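Local coordinates for protein 4-amino-4-deoxychorismate lyase (Legionella pneumophila, PDB 3LUL) that belongs to the class IV aminotransferase family, a group of pyridoxal-phosphate enzymes, and carries that cofactor covalently attached to its chain, at residues B[3-8]-B[105-110]; B[21-26]-B[87-92]; B[225-230]-B[251-256]; B[121-126]-B[245-250]; B[35-40]-B[81-86]. All blocks are in the same frame, centred on the assembly; numbering follows the deposited sequence.

Contact 1 of 5, residues B[3-8]-B[105-110]; sequences PTRVIE and VSQLIF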
# COMPACT_ATOMS: atom_id res chain seq x y z
N PRO B 3 -14.90 -4.13 -20.78
CA PRO B 3 -14.50 -4.24 -19.37
C PRO B 3 -13.53 -3.18 -18.84
O PRO B 3 -13.00 -3.37 -17.74
CB PRO B 3 -13.87 -5.64 -19.31
CG PRO B 3 -13.29 -5.85 -20.63
CD PRO B 3 -14.02 -4.94 -21.64
N THR B 4 -13.28 -2.11 -19.60
CA THR B 4 -12.53 -0.93 -19.12
C THR B 4 -13.27 0.33 -19.53
O THR B 4 -13.59 0.50 -20.70
CB THR B 4 -11.11 -0.92 -19.67
OG1 THR B 4 -10.49 -2.15 -19.30
CG2 THR B 4 -10.29 0.27 -19.13
N ARG B 5 -13.59 1.18 -18.55
CA ARG B 5 -14.35 2.40 -18.78
C ARG B 5 -13.51 3.63 -18.44
O ARG B 5 -12.96 3.70 -17.36
CB ARG B 5 -15.60 2.36 -17.87
CG ARG B 5 -16.46 3.63 -17.86
CD ARG B 5 -17.84 3.35 -17.28
NE ARG B 5 -18.65 4.58 -17.19
CZ ARG B 5 -18.81 5.35 -16.11
NH1 ARG B 5 -18.23 5.04 -14.95
NH2 ARG B 5 -19.57 6.43 -16.18
N VAL B 6 -13.40 4.60 -19.35
CA VAL B 6 -12.82 5.89 -18.96
C VAL B 6 -13.92 6.74 -18.31
O VAL B 6 -14.96 6.96 -18.93
CB VAL B 6 -12.18 6.66 -20.11
CG1 VAL B 6 -11.71 8.04 -19.62
CG2 VAL B 6 -11.01 5.88 -20.66
N ILE B 7 -13.70 7.20 -17.08
CA ILE B 7 -14.62 8.16 -16.44
C ILE B 7 -14.22 9.57 -16.91
O ILE B 7 -13.12 10.05 -16.61
CB ILE B 7 -14.58 8.08 -14.90
CG1 ILE B 7 -14.78 6.63 -14.41
CG2 ILE B 7 -15.66 8.98 -14.28
CD1 ILE B 7 -14.48 6.48 -12.95
N GLU B 8 -15.12 10.22 -17.65
CA GLU B 8 -14.90 11.54 -18.25
C GLU B 8 -15.48 12.63 -17.34
O GLU B 8 -16.32 12.35 -16.49
CB GLU B 8 -15.59 11.64 -19.63
CG GLU B 8 -15.43 10.44 -20.59
CD GLU B 8 -14.31 10.61 -21.59
OE1 GLU B 8 -13.27 11.22 -21.25
OE2 GLU B 8 -14.46 10.13 -22.73
N VAL B 105 -15.39 -4.55 -14.45
CA VAL B 105 -15.07 -3.37 -15.27
C VAL B 105 -14.11 -2.44 -14.51
O VAL B 105 -14.46 -1.86 -13.47
CB VAL B 105 -16.34 -2.60 -15.74
CG1 VAL B 105 -15.95 -1.38 -16.63
CG2 VAL B 105 -17.31 -3.54 -16.47
N SER B 106 -12.89 -2.34 -15.02
CA SER B 106 -11.93 -1.40 -14.49
C SER B 106 -12.25 0.03 -14.96
O SER B 106 -12.96 0.23 -15.95
CB SER B 106 -10.50 -1.82 -14.84
OG SER B 106 -10.32 -1.97 -16.24
N GLN B 107 -11.75 1.00 -14.21
CA GLN B 107 -12.10 2.39 -14.43
C GLN B 107 -10.79 3.13 -14.59
O GLN B 107 -9.84 2.87 -13.88
CB GLN B 107 -12.91 2.92 -13.25
CG GLN B 107 -14.02 1.97 -12.76
CD GLN B 107 -15.27 2.06 -13.59
OE1 GLN B 107 -15.80 3.15 -13.79
NE2 GLN B 107 -15.76 0.91 -14.09
N LEU B 108 -10.74 4.02 -15.56
CA LEU B 108 -9.56 4.79 -15.82
C LEU B 108 -9.92 6.27 -15.70
O LEU B 108 -10.97 6.69 -16.25
CB LEU B 108 -9.09 4.44 -17.21
CG LEU B 108 -7.75 4.87 -17.77
CD1 LEU B 108 -6.58 4.60 -16.79
CD2 LEU B 108 -7.57 4.17 -19.10
N ILE B 109 -9.11 7.03 -14.97
CA ILE B 109 -9.24 8.49 -14.88
C ILE B 109 -7.92 9.15 -15.29
O ILE B 109 -6.84 8.71 -14.90
CB ILE B 109 -9.69 8.96 -13.49
CG1 ILE B 109 -11.13 8.49 -13.22
CG2 ILE B 109 -9.55 10.52 -13.31
CD1 ILE B 109 -11.66 8.85 -11.80
N PHE B 110 -8.03 10.20 -16.11
CA PHE B 110 -6.87 11.05 -16.46
C PHE B 110 -7.01 12.44 -15.86
O PHE B 110 -8.08 13.04 -15.89
CB PHE B 110 -6.76 11.22 -17.97
CG PHE B 110 -6.62 9.93 -18.71
CD1 PHE B 110 -5.34 9.42 -18.97
CD2 PHE B 110 -7.74 9.26 -19.20
CE1 PHE B 110 -5.20 8.25 -19.69
CE2 PHE B 110 -7.60 8.09 -19.93
CZ PHE B 110 -6.33 7.59 -20.18
O HOH W 1 -10.60 11.12 -17.24
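Arg5 and Gln107 pair across two parallel strands, and Arg5 NH1 donates a hydrogen bond of 3.3 Å to Gln107 OE1. The acceptor lies at the guanidinium edge and the donor in the plane of the amide carbonyl, although the two flat groups are turned 44° apart. A long, extended chain suits Arg5: with CG anti to N (chi1 174°) it reaches along the sheet surface to the amide. Gln107 can serve both sides, because its NE2 donates almost straight (176°) to Val105 O at 3.1 Å, coming from above that carbonyl. Next to the amide, Ile7 CB packs on Ile109 CG1 at 3.9 Å, and Ile109 also touches Ile19 of the second subunit.

The face bearing Thr4, Val6 and Leu108 is different. Val6 CG2 meets Leu108 CD2 at 4.1 Å, while its CG1 comes to the edge of the Phe110 ring. Thr4 OG1 and Ser106 OG lie 3.1 Å apart, each hydrogen-bonded to a loop, at Glu62 N and Pro60 O respectively.

Between the two faces runs the parallel ladder, including Arg5 N to Ser106 O at 2.8 Å and Ile7 N to Leu108 O. Past its end a water accepts from Phe110 N and probably donates to Ile7 O. Strand 4-6, outermost within this chain, is thus held by backbone bonds and polar side chains, with Val6 and Ile7 adding apolar contacts beside them.

Contact 2 of 5, residues B[21-26]-B[87-92]; sequences DRIFLG and KAILSG
Ile23 and Ser91 bring their CB atoms to 3.7 Å, where a 3-10 turn presses against the end of strand 84-91. From that CB the isoleucine branches. CG2 sits between the backbone N and the carbonyl carbon, still grazing Ser91 CB and covering one face of the neighbouring Phe24 ring near its rim. The other branch runs through CG1, anti to N (chi1 -167°), which sends CD1 along the strand to Ile89 CG2 at 3.6 Å. The two isoleucines cross at about a right angle, each offering a methyl. A branched aliphatic chain suits this place, since it can face serine, isoleucine and the aromatic ring at once.

Above this apolar patch Asp21 supplies the polar part. Ser91 OG donates to the syn lone pair of Asp21 OD2 at 2.9 Å. The other oxygen, Asp21 OD1, takes the backbone N of Ile23 from the anti side at 3.0 Å, nearly straight at 171°: an Asx turn that starts the 3-10 segment. Gly93 N is a further donor to OD1. Gly92 passes close to Arg22, and a CB there would lie only 3.5 Å from Arg22 CB, so a residue without a side chain fits.

Beyond the contact lies the dimer interface: Ile23 packs on Phe24 of the second subunit, and the Phe24 rings of the two subunits meet. The buried carboxylate thus divides its work: OD2 ties the loop to the strand through the Ser91 hydroxyl, while OD1 shapes the turn through Ile23 N and also receives Gly93 N just past the strand.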
# COMPACT_ATOMS: atom_id res chain seq x y z
N ASP B 21 -15.49 0.98 -5.15
CA ASP B 21 -14.38 0.66 -6.03
C ASP B 21 -13.25 -0.01 -5.26
O ASP B 21 -12.92 0.37 -4.12
CB ASP B 21 -13.88 1.92 -6.76
CG ASP B 21 -13.06 1.61 -7.99
OD1 ASP B 21 -12.06 0.89 -7.85
OD2 ASP B 21 -13.40 2.10 -9.09
N ARG B 22 -12.66 -1.06 -5.85
CA ARG B 22 -11.61 -1.80 -5.15
C ARG B 22 -10.31 -0.98 -4.98
O ARG B 22 -9.43 -1.37 -4.20
CB ARG B 22 -11.35 -3.15 -5.83
CG ARG B 22 -12.55 -4.09 -5.78
CD ARG B 22 -12.29 -5.40 -6.47
NE ARG B 22 -11.00 -5.99 -6.11
CZ ARG B 22 -10.75 -6.65 -4.97
NH1 ARG B 22 -11.68 -6.86 -4.04
NH2 ARG B 22 -9.54 -7.14 -4.77
N ILE B 23 -10.20 0.18 -5.65
CA ILE B 23 -9.08 1.08 -5.42
C ILE B 23 -8.97 1.46 -3.95
O ILE B 23 -7.86 1.74 -3.48
CB ILE B 23 -9.13 2.34 -6.36
CG1 ILE B 23 -7.81 3.12 -6.34
CG2 ILE B 23 -10.26 3.30 -6.02
CD1 ILE B 23 -7.68 4.09 -7.54
N PHE B 24 -10.08 1.45 -3.19
CA PHE B 24 -10.04 1.70 -1.73
C PHE B 24 -9.44 0.60 -0.85
O PHE B 24 -9.27 0.80 0.34
CB PHE B 24 -11.43 2.16 -1.26
CG PHE B 24 -11.82 3.51 -1.84
CD1 PHE B 24 -11.17 4.65 -1.43
CD2 PHE B 24 -12.72 3.62 -2.84
CE1 PHE B 24 -11.48 5.90 -1.98
CE2 PHE B 24 -13.06 4.87 -3.38
CZ PHE B 24 -12.41 6.00 -2.96
N LEU B 25 -9.16 -0.57 -1.45
CA LEU B 25 -8.43 -1.67 -0.84
C LEU B 25 -6.98 -1.69 -1.34
O LEU B 25 -6.15 -2.55 -0.96
CB LEU B 25 -9.12 -3.00 -1.22
CG LEU B 25 -10.62 -3.16 -0.97
CD1 LEU B 25 -11.15 -4.53 -1.42
CD2 LEU B 25 -10.88 -2.95 0.50
N GLY B 26 -6.64 -0.74 -2.21
CA GLY B 26 -5.34 -0.67 -2.81
C GLY B 26 -5.22 -1.27 -4.20
O GLY B 26 -4.11 -1.35 -4.72
N LYS B 87 -1.53 12.37 -15.11
CA LYS B 87 -1.56 11.15 -14.29
C LYS B 87 -2.75 10.30 -14.72
O LYS B 87 -3.86 10.80 -14.81
CB LYS B 87 -1.64 11.49 -12.81
CG LYS B 87 -1.43 10.29 -11.88
CD LYS B 87 -1.34 10.72 -10.40
CE LYS B 87 -1.40 9.51 -9.46
NZ LYS B 87 -1.09 9.88 -8.02
N ALA B 88 -2.50 9.04 -15.06
CA ALA B 88 -3.56 8.07 -15.38
C ALA B 88 -3.68 7.15 -14.17
O ALA B 88 -2.68 6.68 -13.69
CB ALA B 88 -3.19 7.26 -16.57
N ILE B 89 -4.89 6.97 -13.64
CA ILE B 89 -5.15 6.04 -12.55
C ILE B 89 -6.14 4.99 -13.03
O ILE B 89 -7.19 5.35 -13.52
CB ILE B 89 -5.72 6.74 -11.29
CG1 ILE B 89 -4.82 7.90 -10.83
CG2 ILE B 89 -5.87 5.74 -10.14
CD1 ILE B 89 -5.43 8.69 -9.64
N LEU B 90 -5.76 3.71 -12.89
CA LEU B 90 -6.60 2.56 -13.28
C LEU B 90 -7.00 1.85 -11.99
O LEU B 90 -6.13 1.40 -11.22
CB LEU B 90 -5.81 1.57 -14.13
CG LEU B 90 -6.54 0.32 -14.63
CD1 LEU B 90 -7.55 0.68 -15.69
CD2 LEU B 90 -5.52 -0.71 -15.16
N SER B 91 -8.30 1.79 -11.73
CA SER B 91 -8.83 1.12 -10.54
C SER B 91 -9.33 -0.25 -10.91
O SER B 91 -9.73 -0.48 -12.06
CB SER B 91 -10.00 1.89 -9.96
OG SER B 91 -11.13 1.83 -10.80
N GLY B 92 -9.35 -1.14 -9.94
CA GLY B 92 -9.93 -2.48 -10.12
C GLY B 92 -11.42 -2.40 -10.40
O GLY B 92 -12.00 -3.27 -11.05

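Contact 3 of 5, residues B[225-230]-B[251-256]; sequences KRIEDA and IIFEVN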
# COMPACT_ATOMS: atom_id res chain seq x y z
N LYS B 225 28.06 1.14 0.69
CA LYS B 225 29.46 1.51 0.50
C LYS B 225 29.77 1.91 -0.94
O LYS B 225 30.55 2.82 -1.16
CB LYS B 225 30.39 0.38 0.96
CG LYS B 225 31.89 0.75 0.84
CD LYS B 225 32.81 -0.33 1.38
CE LYS B 225 34.26 -0.14 0.84
NZ LYS B 225 34.73 1.27 0.88
N ARG B 226 29.17 1.23 -1.93
CA ARG B 226 29.32 1.67 -3.34
C ARG B 226 28.82 3.08 -3.58
O ARG B 226 29.44 3.84 -4.34
CB ARG B 226 28.60 0.74 -4.31
CG ARG B 226 29.18 -0.65 -4.39
CD ARG B 226 30.61 -0.65 -4.85
NE ARG B 226 30.79 0.08 -6.11
CZ ARG B 226 30.70 -0.45 -7.33
NH1 ARG B 226 30.42 -1.74 -7.51
NH2 ARG B 226 30.90 0.33 -8.40
N ILE B 227 27.69 3.43 -2.96
CA ILE B 227 27.14 4.78 -3.12
C ILE B 227 28.07 5.78 -2.46
O ILE B 227 28.44 6.81 -3.07
CB ILE B 227 25.73 4.92 -2.50
CG1 ILE B 227 24.78 3.88 -3.06
CG2 ILE B 227 25.14 6.27 -2.79
CD1 ILE B 227 23.49 3.75 -2.21
N GLU B 228 28.49 5.49 -1.24
CA GLU B 228 29.34 6.40 -0.47
C GLU B 228 30.64 6.70 -1.20
O GLU B 228 31.14 7.82 -1.14
CB GLU B 228 29.59 5.81 0.93
CG GLU B 228 28.29 5.79 1.74
CD GLU B 228 28.34 5.01 3.04
OE1 GLU B 228 29.24 4.17 3.23
OE2 GLU B 228 27.44 5.24 3.86
N ASP B 229 31.16 5.70 -1.90
CA ASP B 229 32.40 5.83 -2.69
C ASP B 229 32.22 6.35 -4.13
O ASP B 229 33.22 6.53 -4.83
CB ASP B 229 33.14 4.48 -2.74
CG ASP B 229 33.73 4.06 -1.39
OD1 ASP B 229 33.72 4.87 -0.42
OD2 ASP B 229 34.19 2.90 -1.29
N ALA B 230 30.99 6.62 -4.57
CA ALA B 230 30.73 7.10 -5.94
C ALA B 230 31.29 8.49 -6.22
O ALA B 230 31.39 9.31 -5.32
CB ALA B 230 29.22 7.11 -6.20
N ILE B 251 27.10 12.16 3.81
CA ILE B 251 28.08 12.02 2.74
C ILE B 251 27.69 12.98 1.64
O ILE B 251 26.59 12.88 1.10
CB ILE B 251 28.16 10.56 2.25
CG1 ILE B 251 28.52 9.62 3.42
CG2 ILE B 251 29.20 10.41 1.12
CD1 ILE B 251 27.75 8.36 3.47
N ILE B 252 28.59 13.92 1.34
CA ILE B 252 28.39 14.94 0.32
C ILE B 252 29.11 14.47 -0.95
O ILE B 252 30.25 14.00 -0.86
CB ILE B 252 29.00 16.30 0.75
CG1 ILE B 252 28.55 16.68 2.16
CG2 ILE B 252 28.59 17.40 -0.21
CD1 ILE B 252 27.07 16.94 2.27
N PHE B 253 28.45 14.61 -2.10
CA PHE B 253 29.00 14.30 -3.39
C PHE B 253 29.21 15.55 -4.24
O PHE B 253 28.48 16.54 -4.12
CB PHE B 253 28.03 13.40 -4.16
CG PHE B 253 27.66 12.15 -3.43
CD1 PHE B 253 28.56 11.10 -3.33
CD2 PHE B 253 26.40 12.00 -2.87
CE1 PHE B 253 28.23 9.94 -2.66
CE2 PHE B 253 26.06 10.85 -2.21
CZ PHE B 253 27.00 9.82 -2.09
N GLU B 254 30.19 15.47 -5.14
CA GLU B 254 30.25 16.38 -6.28
C GLU B 254 29.00 16.12 -7.15
O GLU B 254 28.70 14.97 -7.47
CB GLU B 254 31.53 16.13 -7.08
CG GLU B 254 31.62 16.89 -8.39
CD GLU B 254 31.46 18.39 -8.20
OE1 GLU B 254 32.28 19.00 -7.46
OE2 GLU B 254 30.50 18.95 -8.78
N VAL B 255 28.30 17.20 -7.50
CA VAL B 255 27.06 17.10 -8.29
C VAL B 255 27.26 17.17 -9.80
O VAL B 255 26.37 16.76 -10.56
CB VAL B 255 26.01 18.14 -7.84
CG1 VAL B 255 25.60 17.86 -6.38
CG2 VAL B 255 26.52 19.56 -8.02
N ASN B 256 28.43 17.60 -10.24
CA ASN B 256 28.71 17.73 -11.67
C ASN B 256 29.49 16.55 -12.22
O ASN B 256 30.38 16.00 -11.56
CB ASN B 256 29.46 19.05 -11.95
CG ASN B 256 28.58 20.27 -11.69
OD1 ASN B 256 27.41 20.31 -12.11
ND2 ASN B 256 29.12 21.22 -10.96
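Phe253, just beyond the second strand of the hairpin 241-248/251-252, sets its ring, obliquely, at the C-terminal end of the short helix 224-228. Its CG stands anti to the carbonyl carbon (chi1 -56°), which turns the ring toward the last helical carbonyls. Phe253 CE1 approaches Ile227 O to 3.2 Å, and Glu228 O and Ala230 O lie farther off around the same ring. Ile227 O is already an acceptor, with Ala230 N donating to it at 3.0 Å as the helix ends. A flat, apolar ring fits against the turn of backbone found there. The ring also meets a methyl, with Phe253 CZ 4.1 Å from Ile227 CG2.

Ile251 and Glu228 form the outer part. Ile251 CG2 rests 3.9 Å from Glu228 O; the closer approach of Ile251 CD1 to the glutamate chain, which is modelled in two conformers, is doubtful. Farther round the helix, Lys225 NZ bridges to the syn lone pair of Asp229 OD2 at 2.8 Å, a pairing that suits an exposed surface.

Ile227 is buried among Leu248, Val233, Leu164 and Phe166, while Phe253 also touches Val233 and pairs by its backbone with Leu246. The helix end thus lies over strands 162-167, 232-237 and 241-248, with Phe253 filling the angle between helix and hairpin.

Contact 4 of 5, residues B[121-126]-B[245-250]; sequences PVRLIS and VLSLDN
Asp249 receives Ser126 with both carboxylate oxygens: the backbone N of Ser126 donates to OD1 at 2.8 Å and its OG donates to OD2 at 2.7 Å, each on the syn side. With CG anti to the carbonyl carbon (chi1 -57°), this short carboxylate just after the strand is brought to both donors; OD2 has Lys224 as a further, salt-bridged partner. Leu124 O has two donors, Asp249 N at 2.9 Å and a water. That water accepts from Ser247 OG at 2.6 Å and donates again to Asp249 O.

Strands 122-131 and 241-248 run parallel here, and a beta bulge at Leu246 shifts their register by one residue. Leu246 N still reaches Val122 O, and Leu124 N donates to Ser247 O at 2.8 Å. The bulge turns Leu246 toward the partner strand. In the conformer given for Arg123, Leu246 CD2 lies 3.5 Å above the centre of its guanidinium, and NH1 donates to Ser247 OG at 2.9 Å, with the hydroxyl tilted 26° from the guanidinium plane.

On the opposite face the groups are apolar: Leu124 CD1 packs on Val245 CG1 at 3.9 Å, the side chains crossing at about a right angle, near Val233 and Leu235 of strand 232-237.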
# COMPACT_ATOMS: atom_id res chain seq x y z
N PRO B 121 20.19 20.39 -6.29
CA PRO B 121 20.45 18.97 -6.04
C PRO B 121 19.78 18.46 -4.78
O PRO B 121 19.56 19.23 -3.85
CB PRO B 121 21.96 18.91 -5.88
CG PRO B 121 22.45 20.10 -6.60
CD PRO B 121 21.44 21.16 -6.31
N VAL B 122 19.44 17.17 -4.78
CA VAL B 122 18.62 16.58 -3.72
C VAL B 122 19.47 16.00 -2.59
O VAL B 122 20.54 15.47 -2.82
CB VAL B 122 17.68 15.48 -4.25
CG1 VAL B 122 16.67 16.09 -5.17
CG2 VAL B 122 18.43 14.40 -4.95
N ARG B 123 18.94 16.11 -1.37
CA ARG B 123 19.52 15.49 -0.19
C ARG B 123 18.71 14.25 0.19
O ARG B 123 17.48 14.31 0.34
CB ARG B 123 19.56 16.49 0.97
CG ARG B 123 20.53 17.66 0.80
CD ARG B 123 20.79 18.32 2.14
NE ARG B 123 21.76 19.42 2.09
CZ ARG B 123 23.08 19.26 2.22
NH1 ARG B 123 23.59 18.04 2.36
NH2 ARG B 123 23.89 20.31 2.18
N LEU B 124 19.40 13.11 0.34
CA LEU B 124 18.79 11.81 0.66
C LEU B 124 19.16 11.33 2.05
O LEU B 124 20.25 11.64 2.53
CB LEU B 124 19.24 10.75 -0.33
CG LEU B 124 18.93 11.02 -1.80
CD1 LEU B 124 19.44 9.88 -2.68
CD2 LEU B 124 17.42 11.19 -2.00
N ILE B 125 18.25 10.57 2.66
CA ILE B 125 18.55 9.79 3.85
C ILE B 125 18.19 8.34 3.59
O ILE B 125 17.30 8.05 2.79
CB ILE B 125 17.85 10.30 5.16
CG1 ILE B 125 16.34 10.48 4.99
CG2 ILE B 125 18.54 11.62 5.69
CD1 ILE B 125 15.48 9.72 5.97
N SER B 126 18.92 7.43 4.22
CA SER B 126 18.65 6.00 4.06
C SER B 126 17.56 5.61 5.03
O SER B 126 17.62 5.96 6.19
CB SER B 126 19.91 5.19 4.42
OG SER B 126 20.97 5.41 3.52
N VAL B 245 22.16 14.43 -7.11
CA VAL B 245 22.16 14.14 -5.67
C VAL B 245 23.36 14.81 -4.99
O VAL B 245 24.50 14.59 -5.37
CB VAL B 245 22.14 12.62 -5.40
CG1 VAL B 245 22.30 12.31 -3.88
CG2 VAL B 245 20.85 11.99 -5.95
N LEU B 246 23.07 15.65 -4.01
CA LEU B 246 24.07 16.36 -3.24
C LEU B 246 24.63 15.50 -2.12
O LEU B 246 25.81 15.58 -1.82
CB LEU B 246 23.51 17.67 -2.66
CG LEU B 246 24.44 18.52 -1.76
CD1 LEU B 246 25.74 18.90 -2.45
CD2 LEU B 246 23.71 19.77 -1.28
N SER B 247 23.79 14.69 -1.50
CA SER B 247 24.21 13.94 -0.34
C SER B 247 23.33 12.74 -0.03
O SER B 247 22.14 12.76 -0.34
CB SER B 247 24.27 14.84 0.90
OG SER B 247 22.99 15.40 1.24
N LEU B 248 23.93 11.75 0.64
CA LEU B 248 23.21 10.63 1.26
C LEU B 248 23.66 10.57 2.73
O LEU B 248 24.84 10.38 2.99
CB LEU B 248 23.54 9.30 0.58
CG LEU B 248 22.95 8.04 1.25
CD1 LEU B 248 21.38 8.06 1.34
CD2 LEU B 248 23.48 6.80 0.58
N ASP B 249 22.71 10.73 3.66
CA ASP B 249 23.03 10.75 5.10
C ASP B 249 24.13 11.80 5.33
O ASP B 249 23.98 12.95 4.92
CB ASP B 249 23.42 9.32 5.54
CG ASP B 249 22.32 8.30 5.24
OD1 ASP B 249 21.15 8.61 5.53
OD2 ASP B 249 22.62 7.18 4.76
N ASN B 250 25.25 11.41 5.92
CA ASN B 250 26.37 12.34 6.12
C ASN B 250 27.47 12.24 5.07
O ASN B 250 28.66 12.28 5.39
CB ASN B 250 26.95 12.20 7.52
CG ASN B 250 27.65 10.87 7.74
OD1 ASN B 250 27.07 9.79 7.55
ND2 ASN B 250 28.92 10.95 8.16
O HOH W 2 21.79 13.94 3.08

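Contact 5 of 5, residues B[35-40]-B[81-86]; sequences VNSSKP and LYHGGI
Val35 packs on the inner side of the contact, its CG2 3.9 Å from Ile86 CG1 and close to Leu81 CD2 as well. A compact beta-branched residue fits here, its CG1 anti to N (chi1 174°) and turned to Tyr82 O while CG2 takes the apolar neighbours. Its backbone is gripped at both ends: Val35 N donates to Gly84 O at 2.7 Å, and Gly84 N returns a bond to Val35 O. Glycine suits position 84, because a CB there would run into Leu81 CD1. Farther in, Ile86 and Pro40 lie against helix 65-78.

The outer side is polar and more exposed, built round Ser37 and Ser38, which both have positive phi. Tyr82 lays a ring face over Ser37, whose CA stands 3.5 Å from the ring centroid and 9° off its normal, a CH-pi contact made possible by CG being anti to N (chi1 -172°). The other aromatic, His83, accepts Ser37 N at ND1 (3.2 Å), so that nitrogen serves as an acceptor, while Tyr82 CD2 lies over the imidazole face. Ser38 is bound twice, with its N donating to Tyr82 O at 2.8 Å and its OG to an in-plane lone pair of Leu81 O at 3.1 Å. Small serines allow the aromatic ring and the carbonyls to come this close to the turn.

Residues 35-40 form a hairpin with a two-residue type I' turn, Asn36 to Lys39, linking strands 28-36 and 39-40. Residues 81-86 flank it: Val35 and Gly84 are an antiparallel hydrogen-bonded pair joining strands 28-36 and 84-91, and the turn beyond lies on residues 81-83.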
# COMPACT_ATOMS: atom_id res chain seq x y z
N VAL B 35 4.35 15.87 -20.15
CA VAL B 35 3.83 16.47 -21.37
C VAL B 35 4.79 17.61 -21.75
O VAL B 35 5.07 18.49 -20.91
CB VAL B 35 2.41 16.98 -21.19
CG1 VAL B 35 1.97 17.74 -22.45
CG2 VAL B 35 1.48 15.83 -20.94
N ASN B 36 5.32 17.53 -22.98
CA ASN B 36 6.25 18.51 -23.53
C ASN B 36 5.68 19.06 -24.81
O ASN B 36 5.34 18.31 -25.70
CB ASN B 36 7.62 17.89 -23.85
CG ASN B 36 8.26 17.17 -22.67
OD1 ASN B 36 8.62 17.79 -21.66
ND2 ASN B 36 8.48 15.86 -22.81
N SER B 37 5.54 20.37 -24.90
CA SER B 37 5.03 21.04 -26.10
C SER B 37 3.70 20.44 -26.58
O SER B 37 3.48 20.22 -27.77
CB SER B 37 6.10 21.06 -27.19
OG SER B 37 7.36 21.50 -26.68
N SER B 38 2.83 20.18 -25.60
CA SER B 38 1.47 19.67 -25.80
C SER B 38 1.42 18.22 -26.26
O SER B 38 0.36 17.76 -26.67
CB SER B 38 0.68 20.54 -26.77
OG SER B 38 0.77 21.89 -26.39
N LYS B 39 2.55 17.54 -26.19
CA LYS B 39 2.66 16.13 -26.57
C LYS B 39 3.04 15.24 -25.37
O LYS B 39 4.01 15.52 -24.68
CB LYS B 39 3.69 15.97 -27.68
CG LYS B 39 3.22 16.56 -29.03
CD LYS B 39 4.40 16.78 -29.99
CE LYS B 39 3.93 17.17 -31.40
NZ LYS B 39 4.80 18.24 -32.01
N PRO B 40 2.29 14.14 -25.16
CA PRO B 40 2.71 13.21 -24.11
C PRO B 40 4.00 12.49 -24.51
O PRO B 40 4.09 11.90 -25.58
CB PRO B 40 1.52 12.24 -23.98
CG PRO B 40 0.83 12.30 -25.25
CD PRO B 40 1.09 13.66 -25.86
N LEU B 81 -2.73 22.45 -21.83
CA LEU B 81 -1.40 22.13 -21.36
C LEU B 81 -0.38 22.26 -22.49
O LEU B 81 -0.65 21.85 -23.65
CB LEU B 81 -1.41 20.71 -20.78
CG LEU B 81 -0.51 20.31 -19.63
CD1 LEU B 81 -0.81 21.12 -18.39
CD2 LEU B 81 -0.68 18.80 -19.40
N TYR B 82 0.77 22.85 -22.19
CA TYR B 82 1.90 22.84 -23.12
C TYR B 82 2.98 22.01 -22.48
O TYR B 82 3.20 20.87 -22.90
CB TYR B 82 2.34 24.26 -23.49
CG TYR B 82 3.39 24.36 -24.60
CD1 TYR B 82 3.01 24.47 -25.96
CD2 TYR B 82 4.75 24.40 -24.30
CE1 TYR B 82 3.96 24.58 -26.98
CE2 TYR B 82 5.73 24.54 -25.33
CZ TYR B 82 5.32 24.62 -26.65
OH TYR B 82 6.29 24.76 -27.64
N HIS B 83 3.64 22.53 -21.44
CA HIS B 83 4.51 21.71 -20.61
C HIS B 83 3.76 21.38 -19.32
O HIS B 83 3.08 22.23 -18.73
CB HIS B 83 5.80 22.43 -20.23
CG HIS B 83 6.65 22.84 -21.38
ND1 HIS B 83 6.75 22.10 -22.55
CD2 HIS B 83 7.51 23.88 -21.52
CE1 HIS B 83 7.60 22.69 -23.37
NE2 HIS B 83 8.08 23.77 -22.77
N GLY B 84 3.92 20.16 -18.85
CA GLY B 84 3.28 19.74 -17.57
C GLY B 84 3.22 18.24 -17.46
O GLY B 84 4.09 17.55 -17.99
N GLY B 85 2.21 17.74 -16.75
CA GLY B 85 2.04 16.30 -16.59
C GLY B 85 0.63 15.82 -16.73
O GLY B 85 -0.34 16.60 -16.60
N ILE B 86 0.50 14.51 -17.01
CA ILE B 86 -0.78 13.82 -16.91
C ILE B 86 -0.62 12.57 -16.06
O ILE B 86 0.34 11.82 -16.23
CB ILE B 86 -1.34 13.36 -18.28
CG1 ILE B 86 -1.72 14.51 -19.19
CG2 ILE B 86 -2.61 12.48 -18.08
CD1 ILE B 86 -2.11 14.07 -20.59

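In the fold
Contacts 1, 2 and 5 belong to the five-stranded sheet, where strand 84-91 carries contacts 2 and 5 and pairs with strand 106-113 of contact 1. Contact 2 is fully buried and lies against the second subunit; contact 1 is partly buried at the sheet's edge, and contact 5 opens to solvent at its serine turn. Contacts 3 and 4, with centres about 9 Å apart, belong to the other, larger sheet, which contact 3 reaches through strand 251-252, the partner of strand 241-248 in contact 4. Contacts 1 and 4 are parallel ladders rich in backbone bonds, whereas contact 3 relies on a ring against helix carbonyls and contact 2 on a buried carboxylate.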